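Local coordinates for adenylate cyclase-like protein (Chlamydia trachomatis, PDB 4QO6), which is a structural protein of the inner membrane ring of the type III secretion system, this chain being part of its periplasmic region, at residues 11-14 with 15-18; 75-78 with 79-83; 174-177 with 178-182. All coordinates share one frame; numbering follows the deposited sequence.

All three contacts are local: contacts 1 and 2 each lie within one helix, and contact 3 spans the start of one. They follow one another along an extended periplasmic chain. Contacts 1 and 3 lie on opposite sides of the chain's centre, their own centres about 64 Å apart. Contact 2 sits nearer the middle. No two of them touch. Contacts 1 and 2 are partly buried, and contact 3 is a surface contact. Contact 1 has an isoleucine-glutamate touch, a loose isoleucine-isoleucine contact beside it, and apolar packing against neighbouring aromatic residues. Contact 2 combines an asparagine amide at a tryptophan edge with methionine-leucine packing. Contact 3 is the most polar, with a salt bridge and a water near the helix start.

Contact 1: 11-14 with 15-18; sequences LIHD and IEHV
Ile12 and Glu16 meet one turn apart along helix 10-19. The branch methyl CG2 of Ile12 comes within 3.3 Å of Glu16 OE2, an apolar carbon against a carboxylate oxygen. Glu16 CG is anti to its own carbonyl carbon, beside the backbone N (chi1 -73°), and the extended chain leans back towards the Ile12 methyl. In one of its two modelled conformers, His13 is tied by ND1 to the carbonyl of Ile9, at the start of the modelled chain.

Ile15 lies on a different side of the turn. Its CG1 lies 3.3 Å from Leu11 O, and its CD1 makes a loose apolar contact with Ile12 CD1 at 4.5 Å. Helix 10-19 lies here against strand 26-30, an outermost strand of a mixed sheet, and against helix 45-56, in the N-terminal part of the periplasmic region. These contacts rest on the alpha-helical backbone. Ile15 N bonds to Leu11 O at 3.0 Å, almost straight at the hydrogen (179°). Glu16 N bonds to Ile12 O at 2.9 Å. His17 N divides between His13 O, at 3.0 Å, and a weak bond to Asp14 O.

The next shell is aromatic and aliphatic. Leu11 and Ile15 pack on Phe29 of strand 26-30 and on Phe60, and Ile15 also reaches Phe27. Asp14 touches Phe60 too. Val18 rests on Lys54 and Val55 of helix 45-56.

Contact 2: 75-78 with 79-83; sequences WQEM and NILLS
Asn79 folds back over the preceding turn of helix 71-83, towards Trp75. Its CB lies 3.5 Å from Trp75 O. Its CG is anti to the carbonyl carbon (chi1 -73°), beside the backbone N, and comes within 3.2 Å of the same oxygen. At the tip, ND2 reaches the edge of the indole, near the ring plane, 3.4 Å from Trp75 CE3. The amide and ring planes are 53° apart, without stacking. OD1 accepts a hydrogen bond from Met93 N on strand 92-95. Trp75 packs against Met93, Gln94 and Ser95 of that strand, and on Phe101 of strand 100-107. Asn79 N donates to Trp75 O at 3.0 Å, the helical bond beneath this pair.

Met78 faces the apolar side. Its chain bends at chi2 (58°) and chi3, bringing CE to 3.8 Å from Leu81 CD1. Its CG lies 4.3 Å from Leu82 CD1. Leu120 and Phe124 cover Met78, while Leu82 packs on Leu116 and Tyr119 of helix 110-123. Helices 71-83 and 110-123 pack together here, in the region assigned to the PD2 family of the BON clan.

The chemistry is divided between two faces. Apolar groups, Met78, Leu81 and Leu82, line the side towards helix 110-123. The bond from Met93 N to OD1 ties the helix to edge strand 92-95 and helps set the Asn79 amide beside the indole, with ND2 bonded outside the pair as well.

Contact 3: 174-177 with 178-182; sequences KDAD and KFRTV
Asp177 and Arg180 form a salt bridge three residues apart, with Asp177 OD1 2.6 Å from Arg180 NH1. The oxygen comes to the edge of the guanidinium, near its plane. The two side chains run side by side and point the same way, but the carboxylate and guanidinium planes are 72° apart. Within this pair the bridge is one-pronged, through OD1, and is not the two-pronged coplanar kind. Arg180 bends at chi3 (-47°), which turns its head back towards the start of the helix. One face of the guanidinium then lies over Ala176 O. That oxygen also accepts the backbone N of Arg180 at 3.0 Å.

Asp177 O takes the backbone N of Thr181 from above the carbonyl plane, at 3.3 Å. Thr181 OG1 is also close to this oxygen, at 3.1 Å.

Asp175 is the N-cap residue, though its side chain makes no capping bond. Its carbonyl O accepts Phe179 N at 3.0 Å. A water bridges here: it accepts from Lys178 N at 3.2 Å and donates to Lys174 O at 2.9 Å, linking the first turn to the residues before it.

The inward side is apolar. Phe179 meets Phe153 edge to face and packs on Val199 and Asn197 of strand 194-202. Ala176 touches Leu201 of the same strand, and Val182 also reaches Phe153. Helix 176-187 is the connecting helix of a beta-alpha-beta unit between the parallel strands 164-172 and 194-202, within the BON domain.

Contact 1: 11-14 with 15-18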
loop_
_atom_site.group_PDB
_atom_site.type_symbol
_atom_site.label_atom_id
_atom_site.label_comp_id
_atom_site.label_asym_id
_atom_site.label_seq_id
_atom_site.Cartn_x
_atom_site.Cartn_y
_atom_site.Cartn_z
ATOM N N LEU A 11 16.172 14.819 -36.703
ATOM C CA LEU A 11 15.906 13.434 -36.337
ATOM C C LEU A 11 15.799 13.211 -34.826
ATOM O O LEU A 11 14.887 12.540 -34.360
ATOM C CB LEU A 11 16.991 12.525 -36.885
ATOM C CG LEU A 11 16.515 11.913 -38.194
ATOM C CD1 LEU A 11 16.212 12.986 -39.248
ATOM C CD2 LEU A 11 17.521 10.864 -38.669
ATOM N N ILE A 12 16.736 13.773 -34.076
ATOM C CA ILE A 12 16.738 13.657 -32.630
ATOM C C ILE A 12 15.504 14.320 -32.076
ATOM O O ILE A 12 14.790 13.669 -31.298
ATOM C CB ILE A 12 18.078 14.155 -31.999
ATOM C CG1 ILE A 12 19.247 13.276 -32.482
ATOM C CG2 ILE A 12 18.069 14.091 -30.486
ATOM C CD1 ILE A 12 19.000 11.771 -32.496
ATOM N N HIS A 13 15.212 15.565 -32.529
ATOM C CA HIS A 13 14.038 16.271 -32.077
ATOM C C HIS A 13 12.732 15.521 -32.405
ATOM O O HIS A 13 11.818 15.491 -31.579
ATOM C CB HIS A 13 14.049 17.718 -32.608
ATOM C CG HIS A 13 14.969 18.622 -31.846
ATOM N ND1 HIS A 13 16.278 18.842 -32.215
ATOM C CD2 HIS A 13 14.775 19.338 -30.711
ATOM C CE1 HIS A 13 16.851 19.658 -31.347
ATOM N NE2 HIS A 13 15.958 19.979 -30.427
ATOM N N ASP A 14 12.648 14.912 -33.582
ATOM C CA ASP A 14 11.485 14.114 -33.951
ATOM C C ASP A 14 11.296 12.849 -33.048
ATOM O O ASP A 14 10.200 12.572 -32.587
ATOM C CB ASP A 14 11.589 13.658 -35.456
ATOM C CG ASP A 14 11.327 14.809 -36.491
ATOM O OD1 ASP A 14 11.198 16.000 -36.104
ATOM O OD2 ASP A 14 11.237 14.497 -37.697
ATOM N N ILE A 15 12.345 12.051 -32.838
ATOM C CA ILE A 15 12.267 10.942 -31.872
ATOM C C ILE A 15 11.886 11.421 -30.448
ATOM O O ILE A 15 10.952 10.893 -29.843
ATOM C CB ILE A 15 13.593 10.135 -31.794
ATOM C CG1 ILE A 15 13.973 9.562 -33.169
ATOM C CG2 ILE A 15 13.446 8.967 -30.811
ATOM C CD1 ILE A 15 15.435 9.172 -33.234
ATOM N N GLU A 16 12.551 12.448 -29.956
ATOM C CA GLU A 16 12.193 13.017 -28.635
ATOM C C GLU A 16 10.743 13.446 -28.497
ATOM O O GLU A 16 10.156 13.298 -27.415
ATOM C CB GLU A 16 13.072 14.218 -28.273
ATOM C CG GLU A 16 14.486 13.830 -27.903
ATOM C CD GLU A 16 15.418 15.022 -27.718
ATOM O OE1 GLU A 16 14.973 16.208 -27.752
ATOM O OE2 GLU A 16 16.622 14.751 -27.562
ATOM N N HIS A 17 10.168 13.999 -29.570
ATOM C CA HIS A 17 8.783 14.504 -29.498
ATOM C C HIS A 17 7.861 13.315 -29.171
ATOM O O HIS A 17 6.874 13.401 -28.435
ATOM C CB HIS A 17 8.392 15.161 -30.828
ATOM C CG HIS A 17 6.940 15.511 -30.929
ATOM N ND1 HIS A 17 6.391 16.596 -30.276
ATOM C CD2 HIS A 17 5.933 14.945 -31.641
ATOM C CE1 HIS A 17 5.098 16.658 -30.545
ATOM N NE2 HIS A 17 4.797 15.676 -31.383
ATOM N N VAL A 18 8.215 12.181 -29.729
ATOM C CA VAL A 18 7.492 10.964 -29.454
ATOM C C VAL A 18 7.861 10.497 -28.044
ATOM O O VAL A 18 7.014 10.464 -27.158
ATOM C CB VAL A 18 7.778 9.907 -30.504
ATOM C CG1 VAL A 18 6.919 8.687 -30.254
ATOM C CG2 VAL A 18 7.459 10.398 -31.907
#

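Contact 2: 75-78 with 79-83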
loop_
_atom_site.group_PDB
_atom_site.type_symbol
_atom_site.label_atom_id
_atom_site.label_comp_id
_atom_site.label_asym_id
_atom_site.label_seq_id
_atom_site.Cartn_x
_atom_site.Cartn_y
_atom_site.Cartn_z
ATOM N N TRP A 75 3.025 -6.303 -12.715
ATOM C CA TRP A 75 2.344 -6.433 -11.417
ATOM C C TRP A 75 1.201 -7.406 -11.407
ATOM O O TRP A 75 0.904 -7.963 -10.345
ATOM C CB TRP A 75 1.974 -5.076 -10.752
ATOM C CG TRP A 75 1.099 -4.163 -11.512
ATOM C CD1 TRP A 75 1.495 -3.084 -12.228
ATOM C CD2 TRP A 75 -0.336 -4.220 -11.605
ATOM N NE1 TRP A 75 0.391 -2.468 -12.820
ATOM C CE2 TRP A 75 -0.747 -3.148 -12.447
ATOM C CE3 TRP A 75 -1.299 -5.090 -11.117
ATOM C CZ2 TRP A 75 -2.117 -2.910 -12.780
ATOM C CZ3 TRP A 75 -2.692 -4.863 -11.460
ATOM C CH2 TRP A 75 -3.065 -3.747 -12.267
ATOM N N GLN A 76 0.506 -7.610 -12.551
ATOM C CA GLN A 76 -0.546 -8.625 -12.578
ATOM C C GLN A 76 0.060 -10.062 -12.352
ATOM O O GLN A 76 -0.528 -10.883 -11.666
ATOM C CB GLN A 76 -1.300 -8.597 -13.897
ATOM C CG GLN A 76 -2.340 -7.481 -13.955
ATOM C CD GLN A 76 -3.020 -7.414 -15.315
ATOM O OE1 GLN A 76 -2.475 -7.911 -16.324
ATOM N NE2 GLN A 76 -4.188 -6.729 -15.373
ATOM N N GLU A 77 1.168 -10.335 -13.031
ATOM C CA GLU A 77 1.910 -11.571 -12.887
ATOM C C GLU A 77 2.267 -11.752 -11.405
ATOM O O GLU A 77 1.969 -12.751 -10.839
ATOM C CB GLU A 77 3.157 -11.544 -13.775
ATOM C CG GLU A 77 4.117 -12.723 -13.580
ATOM C CD GLU A 77 5.608 -12.340 -13.462
ATOM O OE1 GLU A 77 6.123 -11.541 -14.306
ATOM O OE2 GLU A 77 6.286 -12.856 -12.514
ATOM N N MET A 78 2.839 -10.758 -10.767
ATOM C CA MET A 78 3.233 -10.870 -9.364
ATOM C C MET A 78 2.032 -11.136 -8.435
ATOM O O MET A 78 2.135 -11.919 -7.499
ATOM C CB MET A 78 4.037 -9.596 -8.944
ATOM C CG MET A 78 4.775 -9.620 -7.575
ATOM S SD MET A 78 6.068 -10.922 -7.176
ATOM C CE MET A 78 6.696 -11.299 -8.795
ATOM N N ASN A 79 0.887 -10.502 -8.721
ATOM C CA ASN A 79 -0.326 -10.684 -7.938
ATOM C C ASN A 79 -0.830 -12.064 -8.074
ATOM O O ASN A 79 -1.402 -12.581 -7.121
ATOM C CB ASN A 79 -1.457 -9.714 -8.367
ATOM C CG ASN A 79 -1.174 -8.304 -7.928
ATOM O OD1 ASN A 79 -0.310 -8.111 -7.064
ATOM N ND2 ASN A 79 -1.866 -7.281 -8.547
ATOM N N ILE A 80 -0.661 -12.658 -9.263
ATOM C CA ILE A 80 -1.034 -14.070 -9.437
ATOM C C ILE A 80 -0.139 -14.929 -8.494
ATOM O O ILE A 80 -0.652 -15.824 -7.819
ATOM C CB ILE A 80 -0.964 -14.531 -10.909
ATOM C CG1 ILE A 80 -2.087 -13.917 -11.736
ATOM C CG2 ILE A 80 -1.024 -16.041 -11.021
ATOM C CD1 ILE A 80 -1.926 -14.138 -13.245
ATOM N N LEU A 81 1.167 -14.646 -8.397
ATOM C CA LEU A 81 2.038 -15.485 -7.530
ATOM C C LEU A 81 1.685 -15.322 -6.076
ATOM O O LEU A 81 1.733 -16.279 -5.322
ATOM C CB LEU A 81 3.509 -15.151 -7.668
ATOM C CG LEU A 81 4.102 -15.387 -9.050
ATOM C CD1 LEU A 81 5.566 -14.933 -9.106
ATOM C CD2 LEU A 81 3.934 -16.865 -9.413
ATOM N N LEU A 82 1.399 -14.094 -5.663
ATOM C CA LEU A 82 1.134 -13.844 -4.257
ATOM C C LEU A 82 -0.180 -14.509 -3.823
ATOM O O LEU A 82 -0.269 -15.008 -2.700
ATOM C CB LEU A 82 1.091 -12.369 -3.982
ATOM C CG LEU A 82 2.405 -11.606 -4.141
ATOM C CD1 LEU A 82 2.083 -10.126 -4.291
ATOM C CD2 LEU A 82 3.340 -11.863 -2.958
ATOM N N SER A 83 -1.145 -14.550 -4.751
ATOM C CA SER A 83 -2.515 -15.067 -4.560
ATOM C C SER A 83 -2.491 -16.539 -4.218
ATOM O O SER A 83 -3.325 -16.991 -3.530
ATOM C CB SER A 83 -3.367 -14.895 -5.844
ATOM O OG SER A 83 -3.095 -15.903 -6.895
#

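Contact 3: 174-177 with 178-182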
loop_
_atom_site.group_PDB
_atom_site.type_symbol
_atom_site.label_atom_id
_atom_site.label_comp_id
_atom_site.label_asym_id
_atom_site.label_seq_id
_atom_site.Cartn_x
_atom_site.Cartn_y
_atom_site.Cartn_z
ATOM N N LYS A 174 -16.974 9.241 34.659
ATOM C CA LYS A 174 -16.415 10.568 34.456
ATOM C C LYS A 174 -15.680 10.688 33.120
ATOM O O LYS A 174 -15.833 11.699 32.443
ATOM C CB LYS A 174 -15.467 10.935 35.605
ATOM C CG LYS A 174 -16.185 11.168 36.933
ATOM C CD LYS A 174 -15.242 11.381 38.115
ATOM C CE LYS A 174 -14.817 10.081 38.804
ATOM N NZ LYS A 174 -13.502 9.576 38.322
ATOM N N ASP A 175 -14.944 9.641 32.721
ATOM C CA ASP A 175 -13.995 9.687 31.563
ATOM C C ASP A 175 -14.588 9.568 30.152
ATOM O O ASP A 175 -13.837 9.463 29.197
ATOM C CB ASP A 175 -12.894 8.613 31.726
ATOM C CG ASP A 175 -11.932 8.904 32.891
ATOM O OD1 ASP A 175 -11.931 10.013 33.456
ATOM O OD2 ASP A 175 -11.136 8.016 33.239
ATOM N N ALA A 176 -15.912 9.606 29.999
ATOM C CA ALA A 176 -16.534 9.358 28.697
ATOM C C ALA A 176 -16.071 10.301 27.573
ATOM O O ALA A 176 -15.706 9.841 26.503
ATOM C CB ALA A 176 -18.056 9.395 28.813
ATOM N N ASP A 177 -16.120 11.613 27.802
ATOM C CA ASP A 177 -15.725 12.610 26.777
ATOM C C ASP A 177 -14.218 12.644 26.444
ATOM O O ASP A 177 -13.840 12.863 25.299
ATOM C CB ASP A 177 -16.206 14.005 27.187
ATOM C CG ASP A 177 -17.719 14.170 27.035
ATOM O OD1 ASP A 177 -18.339 13.413 26.266
ATOM O OD2 ASP A 177 -18.299 15.051 27.693
ATOM N N LYS A 178 -13.367 12.421 27.436
ATOM C CA LYS A 178 -11.943 12.260 27.181
ATOM C C LYS A 178 -11.674 11.033 26.296
ATOM O O LYS A 178 -10.860 11.089 25.374
ATOM C CB LYS A 178 -11.180 12.136 28.501
ATOM C CG LYS A 178 -9.684 11.856 28.359
ATOM C CD LYS A 178 -8.883 12.440 29.516
ATOM C CE LYS A 178 -7.631 11.642 29.868
ATOM N NZ LYS A 178 -7.873 10.724 31.039
ATOM N N PHE A 179 -12.362 9.933 26.592
ATOM C CA PHE A 179 -12.210 8.687 25.838
ATOM C C PHE A 179 -12.688 8.773 24.379
ATOM O O PHE A 179 -12.013 8.296 23.481
ATOM C CB PHE A 179 -12.923 7.529 26.538
ATOM C CG PHE A 179 -12.624 6.190 25.913
ATOM C CD1 PHE A 179 -11.340 5.660 25.968
ATOM C CD2 PHE A 179 -13.621 5.468 25.252
ATOM C CE1 PHE A 179 -11.056 4.424 25.396
ATOM C CE2 PHE A 179 -13.340 4.228 24.667
ATOM C CZ PHE A 179 -12.060 3.708 24.744
ATOM N N ARG A 180 -13.858 9.358 24.163
ATOM C CA ARG A 180 -14.363 9.683 22.826
ATOM C C ARG A 180 -13.323 10.435 21.986
ATOM O O ARG A 180 -13.181 10.217 20.790
ATOM C CB ARG A 180 -15.598 10.554 22.994
ATOM C CG ARG A 180 -16.311 10.954 21.713
ATOM C CD ARG A 180 -17.791 11.246 21.969
ATOM N NE ARG A 180 -18.435 10.197 22.794
ATOM C CZ ARG A 180 -18.980 10.364 24.008
ATOM N NH1 ARG A 180 -19.007 11.557 24.596
ATOM N NH2 ARG A 180 -19.515 9.323 24.645
ATOM N N THR A 181 -12.615 11.346 22.637
ATOM C CA THR A 181 -11.537 12.113 22.017
ATOM C C THR A 181 -10.355 11.195 21.690
ATOM O O THR A 181 -9.855 11.198 20.569
ATOM C CB THR A 181 -11.141 13.287 22.955
ATOM O OG1 THR A 181 -12.224 14.225 22.969
ATOM C CG2 THR A 181 -9.851 13.993 22.531
ATOM N N VAL A 182 -9.925 10.394 22.661
ATOM C CA VAL A 182 -8.865 9.446 22.426
ATOM C C VAL A 182 -9.205 8.484 21.275
ATOM O O VAL A 182 -8.317 8.118 20.487
ATOM C CB VAL A 182 -8.550 8.649 23.690
ATOM C CG1 VAL A 182 -7.678 7.438 23.391
ATOM C CG2 VAL A 182 -7.877 9.555 24.704
HETATM O O HOH W 1 -13.928 12.878 30.560
#